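Local structure of DNMT2 (Spodoptera frugiperda, 4H0N) at residues L195-V209 and K281-I293. The protein probably methylates cytosine 38 in the anticodon loop of tRNA(Asp), with some activity on DNA cytosines, using S-adenosyl-L-methionine as methyl donor. The protein carries 3 engineered substitutions. Sequence-based numbering, arbitrary orientation.
Sequences LESIIEEDVDEKFLV and KLRYFTPKEVLMI
Val203 sits over one face of the Arg283 guanidinium, its CG2 3.8 Å from NH2, while Ile199 CG1 comes near the edge. Next along, Thr286 CG2 is centred over the Phe207 ring, a CH-pi contact; Lys206 CG lies over the opposite face, toward the rim. Val209 CG2 makes a second one over the centre of the Tyr284 ring, 3.8 Å from its centroid. Tyr284 N donates to Phe207 O (2.7 Å) and Val209 N to Leu282 O (3.0 Å), an isolated antiparallel beta bridge with Leu208 and Arg283 as the non-hydrogen-bonded pair. Ile198 CG2 packs on Met292 CB, its CD1 on Ile293 CG1.

With CG between backbone N and carbonyl carbon (chi1 73°), Arg283 runs extended from CG to NE, bringing its guanidinium to Glu289: a salt bridge, NH1 to OE1 at 2.8 Å and NH2 to OE2 at 3.1 Å, both oxygens tilted out of its plane. NH1 also reaches Tyr284 O, in plane. A leucine in place of Arg283 would probably leave the Glu289 carboxylate without its charge partner, held mainly by Thr286 N, which also bonds OE1. Glu289 N donates to Thr286 OG1, completing the capping box that starts helix 287-293, packed against the loop between strand 161-168 and helix 211-214, the Pro287 side chain about 13 Å from bound S-adenosyl-L-homocysteine.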
ATOM      1  N   LEU A 195      16.517  10.726  -0.888  1.00 35.57           N
ATOM      2  CA  LEU A 195      15.861  10.410   0.374  1.00 26.65           C
ATOM      3  C   LEU A 195      16.267  11.328   1.528  1.00 37.74           C
ATOM      4  O   LEU A 195      15.986  11.023   2.682  1.00 49.89           O
ATOM      5  CB  LEU A 195      16.143   8.961   0.758  1.00 24.96           C
ATOM      6  CG  LEU A 195      15.554   7.846  -0.110  1.00 31.31           C
ATOM      7  CD1 LEU A 195      16.263   6.532   0.196  1.00 37.65           C
ATOM      8  CD2 LEU A 195      14.045   7.702   0.086  1.00 17.99           C
ATOM      9  N   GLU A 196      16.922  12.445   1.230  1.00 34.94           N
ATOM     10  CA  GLU A 196      17.357  13.354   2.285  1.00 34.75           C
ATOM     11  C   GLU A 196      16.199  14.090   2.940  1.00 33.79           C
ATOM     12  O   GLU A 196      16.207  14.305   4.153  1.00 33.32           O
ATOM     13  CB  GLU A 196      18.352  14.374   1.751  1.00 53.22           C
ATOM     14  CG  GLU A 196      19.617  13.769   1.218  1.00 59.78           C
ATOM     15  CD  GLU A 196      20.693  14.805   1.006  1.00 68.70           C
ATOM     16  OE1 GLU A 196      21.493  14.645   0.062  1.00 72.83           O
ATOM     17  OE2 GLU A 196      20.736  15.778   1.790  1.00 70.42           O
ATOM     18  N   SER A 197      15.220  14.489   2.129  1.00 38.80           N
ATOM     19  CA  SER A 197      14.050  15.215   2.616  1.00 45.25           C
ATOM     20  C   SER A 197      13.367  14.431   3.725  1.00 42.69           C
ATOM     21  O   SER A 197      12.829  15.005   4.674  1.00 41.65           O
ATOM     22  CB  SER A 197      13.057  15.476   1.478  1.00 39.25           C
ATOM     23  OG  SER A 197      13.448  14.806   0.292  1.00 39.96           O
ATOM     24  N   ILE A 198      13.417  13.112   3.600  1.00 50.12           N
ATOM     25  CA  ILE A 198      12.763  12.228   4.545  1.00 52.69           C
ATOM     26  C   ILE A 198      13.771  11.330   5.275  1.00 54.51           C
ATOM     27  O   ILE A 198      13.879  10.133   5.002  1.00 71.80           O
ATOM     28  CB  ILE A 198      11.635  11.432   3.850  1.00 45.87           C
ATOM     29  CG1 ILE A 198      12.161  10.702   2.612  1.00 46.60           C
ATOM     30  CG2 ILE A 198      10.545  12.391   3.397  1.00 52.65           C
ATOM     31  CD1 ILE A 198      11.072  10.081   1.754  1.00 49.24           C
ATOM     32  N   ILE A 199      14.512  11.940   6.197  1.00 42.43           N
ATOM     33  CA  ILE A 199      15.444  11.235   7.073  1.00 41.44           C
ATOM     34  C   ILE A 199      15.749  12.144   8.260  1.00 50.41           C
ATOM     35  O   ILE A 199      15.937  13.353   8.094  1.00 58.17           O
ATOM     36  CB  ILE A 199      16.742  10.809   6.331  1.00 42.15           C
ATOM     37  CG1 ILE A 199      16.689   9.322   5.971  1.00 36.19           C
ATOM     38  CG2 ILE A 199      17.983  11.065   7.178  1.00 47.17           C
ATOM     39  CD1 ILE A 199      17.517   8.966   4.766  1.00 35.08           C
ATOM     40  N   GLU A 200      15.773  11.561   9.454  1.00 45.17           N
ATOM     41  CA  GLU A 200      15.977  12.311  10.687  1.00 59.33           C
ATOM     42  C   GLU A 200      17.390  12.068  11.214  1.00 69.95           C
ATOM     43  O   GLU A 200      17.969  11.013  10.959  1.00 69.70           O
ATOM     44  CB  GLU A 200      14.935  11.871  11.707  1.00 80.64           C
ATOM     45  CG  GLU A 200      14.215  10.604  11.268  1.00 89.00           C
ATOM     46  CD  GLU A 200      12.732  10.618  11.578  1.00103.74           C
ATOM     47  OE1 GLU A 200      11.933  10.960  10.678  1.00109.57           O
ATOM     48  OE2 GLU A 200      12.365  10.272  12.721  1.00106.03           O
ATOM     49  N   GLU A 201      17.958  13.041  11.925  1.00 96.86           N
ATOM     50  CA  GLU A 201      19.312  12.875  12.448  1.00103.84           C
ATOM     51  C   GLU A 201      19.315  12.118  13.777  1.00108.13           C
ATOM     52  O   GLU A 201      20.084  11.174  13.957  1.00113.43           O
ATOM     53  CB  GLU A 201      20.056  14.223  12.540  1.00101.58           C
ATOM     54  CG  GLU A 201      19.620  15.161  13.667  1.00110.98           C
ATOM     55  CD  GLU A 201      20.454  14.989  14.931  1.00117.71           C
ATOM     56  OE1 GLU A 201      21.278  14.050  14.986  1.00117.49           O
ATOM     57  OE2 GLU A 201      20.290  15.796  15.872  1.00121.47           O
ATOM     58  N   ASP A 202      18.438  12.511  14.695  1.00 94.16           N
ATOM     59  CA  ASP A 202      18.396  11.890  16.011  1.00 92.56           C
ATOM     60  C   ASP A 202      17.602  10.591  15.974  1.00 80.92           C
ATOM     61  O   ASP A 202      16.544  10.485  16.596  1.00 84.85           O
ATOM     62  CB  ASP A 202      17.800  12.850  17.046  1.00106.83           C
ATOM     63  CG  ASP A 202      18.747  13.125  18.204  1.00111.70           C
ATOM     64  OD1 ASP A 202      19.583  14.047  18.087  1.00113.12           O
ATOM     65  OD2 ASP A 202      18.655  12.420  19.233  1.00112.20           O
ATOM     66  N   VAL A 203      18.110   9.603  15.243  1.00 54.59           N
ATOM     67  CA  VAL A 203      17.436   8.310  15.171  1.00 44.71           C
ATOM     68  C   VAL A 203      17.925   7.353  16.255  1.00 44.05           C
ATOM     69  O   VAL A 203      19.124   7.129  16.416  1.00 44.94           O
ATOM     70  CB  VAL A 203      17.567   7.660  13.787  1.00 43.92           C
ATOM     71  CG1 VAL A 203      16.853   6.318  13.767  1.00 37.86           C
ATOM     72  CG2 VAL A 203      16.987   8.575  12.722  1.00 41.48           C
ATOM     73  N   ASP A 204      16.975   6.797  16.996  1.00 50.58           N
ATOM     74  CA  ASP A 204      17.264   5.932  18.132  1.00 48.62           C
ATOM     75  C   ASP A 204      17.978   4.641  17.723  1.00 46.08           C
ATOM     76  O   ASP A 204      17.732   4.090  16.645  1.00 44.10           O
ATOM     77  CB  ASP A 204      15.956   5.601  18.840  1.00 49.15           C
ATOM     78  CG  ASP A 204      16.160   5.156  20.261  1.00 58.68           C
ATOM     79  OD1 ASP A 204      15.912   5.973  21.175  1.00 63.35           O
ATOM     80  OD2 ASP A 204      16.558   3.987  20.459  1.00 59.25           O
ATOM     81  N   GLU A 205      18.860   4.157  18.594  1.00 54.53           N
ATOM     82  CA  GLU A 205      19.636   2.951  18.313  1.00 59.19           C
ATOM     83  C   GLU A 205      18.787   1.679  18.240  1.00 50.58           C
ATOM     84  O   GLU A 205      19.292   0.617  17.885  1.00 50.14           O
ATOM     85  CB  GLU A 205      20.758   2.770  19.343  1.00 84.70           C
ATOM     86  CG  GLU A 205      22.099   3.371  18.926  1.00 94.34           C
ATOM     87  CD  GLU A 205      23.286   2.681  19.586  1.00102.43           C
ATOM     88  OE1 GLU A 205      23.066   1.799  20.444  1.00105.42           O
ATOM     89  OE2 GLU A 205      24.439   3.017  19.240  1.00101.97           O
ATOM     90  N   LYS A 206      17.504   1.779  18.569  1.00 52.11           N
ATOM     91  CA  LYS A 206      16.638   0.606  18.529  1.00 52.53           C
ATOM     92  C   LYS A 206      16.349   0.153  17.096  1.00 51.95           C
ATOM     93  O   LYS A 206      15.898  -0.972  16.872  1.00 50.42           O
ATOM     94  CB  LYS A 206      15.333   0.863  19.284  1.00 53.95           C
ATOM     95  CG  LYS A 206      14.295   1.676  18.522  1.00 53.00           C
ATOM     96  CD  LYS A 206      13.773   2.810  19.391  1.00 57.00           C
ATOM     97  CE  LYS A 206      12.271   2.987  19.272  1.00 55.06           C
ATOM     98  NZ  LYS A 206      11.794   4.113  20.123  1.00 55.01           N
ATOM     99  N   PHE A 207      16.617   1.024  16.130  1.00 43.99           N
ATOM    100  CA  PHE A 207      16.335   0.714  14.735  1.00 32.11           C
ATOM    101  C   PHE A 207      17.525   0.074  14.032  1.00 31.19           C
ATOM    102  O   PHE A 207      17.419  -0.342  12.876  1.00 29.51           O
ATOM    103  CB  PHE A 207      15.880   1.964  13.986  1.00 32.03           C
ATOM    104  CG  PHE A 207      14.564   2.500  14.458  1.00 35.92           C
ATOM    105  CD1 PHE A 207      13.386   1.857  14.130  1.00 32.92           C
ATOM    106  CD2 PHE A 207      14.504   3.645  15.232  1.00 42.08           C
ATOM    107  CE1 PHE A 207      12.172   2.343  14.566  1.00 35.23           C
ATOM    108  CE2 PHE A 207      13.292   4.140  15.670  1.00 43.13           C
ATOM    109  CZ  PHE A 207      12.125   3.487  15.337  1.00 41.11           C
ATOM    110  N   LEU A 208      18.654   0.003  14.730  1.00 39.74           N
ATOM    111  CA  LEU A 208      19.841  -0.648  14.185  1.00 39.00           C
ATOM    112  C   LEU A 208      19.552  -2.114  13.920  1.00 34.33           C
ATOM    113  O   LEU A 208      18.937  -2.793  14.736  1.00 41.16           O
ATOM    114  CB  LEU A 208      21.032  -0.508  15.136  1.00 34.97           C
ATOM    115  CG  LEU A 208      21.792   0.818  15.074  1.00 36.58           C
ATOM    116  CD1 LEU A 208      22.706   0.959  16.270  1.00 39.68           C
ATOM    117  CD2 LEU A 208      22.583   0.941  13.782  1.00 35.85           C
ATOM    118  N   VAL A 209      19.983  -2.592  12.764  1.00 30.30           N
ATOM    119  CA  VAL A 209      19.784  -3.983  12.395  1.00 29.80           C
ATOM    120  C   VAL A 209      20.581  -4.901  13.333  1.00 31.76           C
ATOM    121  O   VAL A 209      21.788  -4.713  13.526  1.00 33.13           O
ATOM    122  CB  VAL A 209      20.164  -4.201  10.918  1.00 28.65           C
ATOM    123  CG1 VAL A 209      20.017  -5.652  10.524  1.00 28.74           C
ATOM    124  CG2 VAL A 209      19.302  -3.318  10.033  1.00 27.08           C
ATOM    125  N   LYS A 281      26.814   0.548  10.935  1.00 34.88           N
ATOM    126  CA  LYS A 281      25.618   1.167  11.513  1.00 34.31           C
ATOM    127  C   LYS A 281      24.338   1.051  10.649  1.00 32.46           C
ATOM    128  O   LYS A 281      23.496   1.956  10.640  1.00 31.94           O
ATOM    129  CB  LYS A 281      25.892   2.612  11.992  1.00 67.82           C
ATOM    130  CG  LYS A 281      25.825   3.706  10.903  1.00 85.68           C
ATOM    131  CD  LYS A 281      26.149   5.101  11.458  1.00 93.39           C
ATOM    132  CE  LYS A 281      27.215   5.756  10.709  1.00 97.02           C
ATOM    133  NZ  LYS A 281      27.829   6.867  11.527  1.00102.03           N
ATOM    134  N   LEU A 282      24.189  -0.069   9.945  1.00 31.66           N
ATOM    135  CA  LEU A 282      22.974  -0.320   9.177  1.00 30.10           C
ATOM    136  C   LEU A 282      21.772  -0.302  10.104  1.00 29.80           C
ATOM    137  O   LEU A 282      21.804  -0.888  11.179  1.00 33.24           O
ATOM    138  CB  LEU A 282      23.046  -1.668   8.472  1.00 29.74           C
ATOM    139  CG  LEU A 282      24.158  -1.796   7.437  1.00 30.60           C
ATOM    140  CD1 LEU A 282      24.245  -3.218   6.918  1.00 30.21           C
ATOM    141  CD2 LEU A 282      23.912  -0.825   6.304  1.00 30.51           C
ATOM    142  N   ARG A 283      20.713   0.381   9.689  1.00 28.75           N
ATOM    143  CA  ARG A 283      19.503   0.464  10.494  1.00 28.56           C
ATOM    144  C   ARG A 283      18.283   0.382   9.602  1.00 27.06           C
ATOM    145  O   ARG A 283      18.365   0.628   8.402  1.00 33.49           O
ATOM    146  CB  ARG A 283      19.459   1.780  11.265  1.00 32.71           C
ATOM    147  CG  ARG A 283      19.168   2.991  10.392  1.00 28.72           C
ATOM    148  CD  ARG A 283      18.457   4.058  11.202  1.00 29.80           C
ATOM    149  NE  ARG A 283      18.507   5.374  10.572  1.00 29.42           N
ATOM    150  CZ  ARG A 283      17.548   5.869   9.800  1.00 30.82           C
ATOM    151  NH1 ARG A 283      16.458   5.152   9.548  1.00 33.76           N
ATOM    152  NH2 ARG A 283      17.682   7.078   9.276  1.00 28.84           N
ATOM    153  N   TYR A 284      17.146   0.042  10.194  1.00 34.03           N
ATOM    154  CA  TYR A 284      15.888   0.061   9.468  1.00 26.67           C
ATOM    155  C   TYR A 284      15.375   1.491   9.301  1.00 25.28           C
ATOM    156  O   TYR A 284      15.801   2.401  10.015  1.00 26.23           O
ATOM    157  CB  TYR A 284      14.846  -0.774  10.202  1.00 25.85           C
ATOM    158  CG  TYR A 284      15.221  -2.229  10.347  1.00 32.19           C
ATOM    159  CD1 TYR A 284      15.219  -3.081   9.250  1.00 25.75           C
ATOM    160  CD2 TYR A 284      15.562  -2.759  11.586  1.00 37.06           C
ATOM    161  CE1 TYR A 284      15.555  -4.417   9.378  1.00 26.55           C
ATOM    162  CE2 TYR A 284      15.903  -4.094  11.726  1.00 38.91           C
ATOM    163  CZ  TYR A 284      15.898  -4.917  10.620  1.00 38.04           C
ATOM    164  OH  TYR A 284      16.231  -6.245  10.762  1.00 36.57           O
ATOM    165  N   PHE A 285      14.473   1.692   8.345  1.00 24.11           N
ATOM    166  CA  PHE A 285      13.742   2.947   8.282  1.00 23.91           C
ATOM    167  C   PHE A 285      12.752   2.962   9.443  1.00 26.05           C
ATOM    168  O   PHE A 285      12.186   1.925   9.794  1.00 24.38           O
ATOM    169  CB  PHE A 285      13.006   3.094   6.945  1.00 29.72           C
ATOM    170  CG  PHE A 285      13.917   3.328   5.763  1.00 29.51           C
ATOM    171  CD1 PHE A 285      14.487   4.576   5.543  1.00 36.84           C
ATOM    172  CD2 PHE A 285      14.194   2.306   4.866  1.00 24.97           C
ATOM    173  CE1 PHE A 285      15.326   4.795   4.456  1.00 33.94           C
ATOM    174  CE2 PHE A 285      15.030   2.518   3.777  1.00 26.61           C
ATOM    175  CZ  PHE A 285      15.596   3.762   3.571  1.00 28.76           C
ATOM    176  N   THR A 286      12.561   4.126  10.055  1.00 41.99           N
ATOM    177  CA  THR A 286      11.585   4.262  11.130  1.00 46.05           C
ATOM    178  C   THR A 286      10.190   4.303  10.519  1.00 50.27           C
ATOM    179  O   THR A 286      10.047   4.676   9.352  1.00 57.08           O
ATOM    180  CB  THR A 286      11.794   5.559  11.922  1.00 31.31           C
ATOM    181  OG1 THR A 286      11.247   6.654  11.177  1.00 26.87           O
ATOM    182  CG2 THR A 286      13.270   5.795  12.191  1.00 28.33           C
ATOM    183  N   PRO A 287       9.156   3.922  11.298  1.00 40.52           N
ATOM    184  CA  PRO A 287       7.765   3.977  10.832  1.00 38.71           C
ATOM    185  C   PRO A 287       7.403   5.338  10.252  1.00 42.50           C
ATOM    186  O   PRO A 287       6.634   5.425   9.292  1.00 43.09           O
ATOM    187  CB  PRO A 287       6.970   3.732  12.113  1.00 27.36           C
ATOM    188  CG  PRO A 287       7.853   2.848  12.918  1.00 27.52           C
ATOM    189  CD  PRO A 287       9.253   3.328  12.647  1.00 29.68           C
ATOM    190  N   LYS A 288       7.970   6.385  10.843  1.00 40.40           N
ATOM    191  CA  LYS A 288       7.777   7.759  10.394  1.00 36.18           C
ATOM    192  C   LYS A 288       8.338   7.956   8.988  1.00 30.68           C
ATOM    193  O   LYS A 288       7.681   8.531   8.118  1.00 25.50           O
ATOM    194  CB  LYS A 288       8.464   8.706  11.376  1.00 39.73           C
ATOM    195  CG  LYS A 288       8.223  10.181  11.140  1.00 50.91           C
ATOM    196  CD  LYS A 288       8.907  10.998  12.227  1.00 63.65           C
ATOM    197  CE  LYS A 288       8.724  12.490  12.015  1.00 66.66           C
ATOM    198  NZ  LYS A 288       9.444  13.277  13.054  1.00 73.28           N
ATOM    199  N   GLU A 289       9.556   7.470   8.775  1.00 24.40           N
ATOM    200  CA  GLU A 289      10.207   7.573   7.477  1.00 25.56           C
ATOM    201  C   GLU A 289       9.455   6.792   6.408  1.00 22.28           C
ATOM    202  O   GLU A 289       9.261   7.274   5.296  1.00 21.67           O
ATOM    203  CB  GLU A 289      11.662   7.109   7.570  1.00 28.69           C
ATOM    204  CG  GLU A 289      12.591   8.144   8.198  1.00 37.71           C
ATOM    205  CD  GLU A 289      13.870   7.542   8.773  1.00 40.07           C
ATOM    206  OE1 GLU A 289      13.928   6.307   8.984  1.00 30.67           O
ATOM    207  OE2 GLU A 289      14.820   8.317   9.019  1.00 43.89           O
ATOM    208  N   VAL A 290       9.024   5.585   6.749  1.00 25.94           N
ATOM    209  CA  VAL A 290       8.252   4.772   5.821  1.00 25.04           C
ATOM    210  C   VAL A 290       6.937   5.472   5.462  1.00 27.33           C
ATOM    211  O   VAL A 290       6.480   5.404   4.323  1.00 28.52           O
ATOM    212  CB  VAL A 290       7.981   3.377   6.406  1.00 22.76           C
ATOM    213  CG1 VAL A 290       7.155   2.531   5.440  1.00 19.60           C
ATOM    214  CG2 VAL A 290       9.298   2.691   6.750  1.00 21.04           C
ATOM    215  N   LEU A 291       6.347   6.162   6.436  1.00 30.32           N
ATOM    216  CA  LEU A 291       5.139   6.951   6.199  1.00 30.60           C
ATOM    217  C   LEU A 291       5.377   8.083   5.197  1.00 26.06           C
ATOM    218  O   LEU A 291       4.542   8.334   4.326  1.00 22.23           O
ATOM    219  CB  LEU A 291       4.576   7.500   7.517  1.00 22.09           C
ATOM    220  CG  LEU A 291       3.624   6.579   8.296  1.00 22.29           C
ATOM    221  CD1 LEU A 291       3.443   7.051   9.730  1.00 23.95           C
ATOM    222  CD2 LEU A 291       2.273   6.491   7.603  1.00 21.54           C
ATOM    223  N   MET A 292       6.519   8.756   5.327  1.00 27.98           N
ATOM    224  CA  MET A 292       6.913   9.817   4.399  1.00 26.35           C
ATOM    225  C   MET A 292       7.258   9.246   3.033  1.00 21.07           C
ATOM    226  O   MET A 292       6.936   9.838   2.003  1.00 30.63           O
ATOM    227  CB  MET A 292       8.119  10.587   4.935  1.00 23.38           C
ATOM    228  CG  MET A 292       7.838  11.474   6.126  1.00 52.47           C
ATOM    229  SD  MET A 292       6.570  12.699   5.779  1.00 59.01           S
ATOM    230  CE  MET A 292       5.402  12.332   7.092  1.00 65.88           C
ATOM    231  N   ILE A 293       7.928   8.101   3.036  1.00 25.65           N
ATOM    232  CA  ILE A 293       8.226   7.372   1.810  1.00 27.37           C
ATOM    233  C   ILE A 293       6.950   6.959   1.070  1.00 31.56           C
ATOM    234  O   ILE A 293       6.889   7.031  -0.157  1.00 36.16           O
ATOM    235  CB  ILE A 293       9.099   6.130   2.099  1.00 21.18           C
ATOM    236  CG1 ILE A 293      10.520   6.564   2.456  1.00 21.26           C
ATOM    237  CG2 ILE A 293       9.133   5.192   0.899  1.00 19.04           C
ATOM    238  CD1 ILE A 293      11.369   5.464   3.068  1.00 21.45           C
TER
HETATM  239  O   HOH W   1      23.433  -2.636  12.747  1.00 27.64           O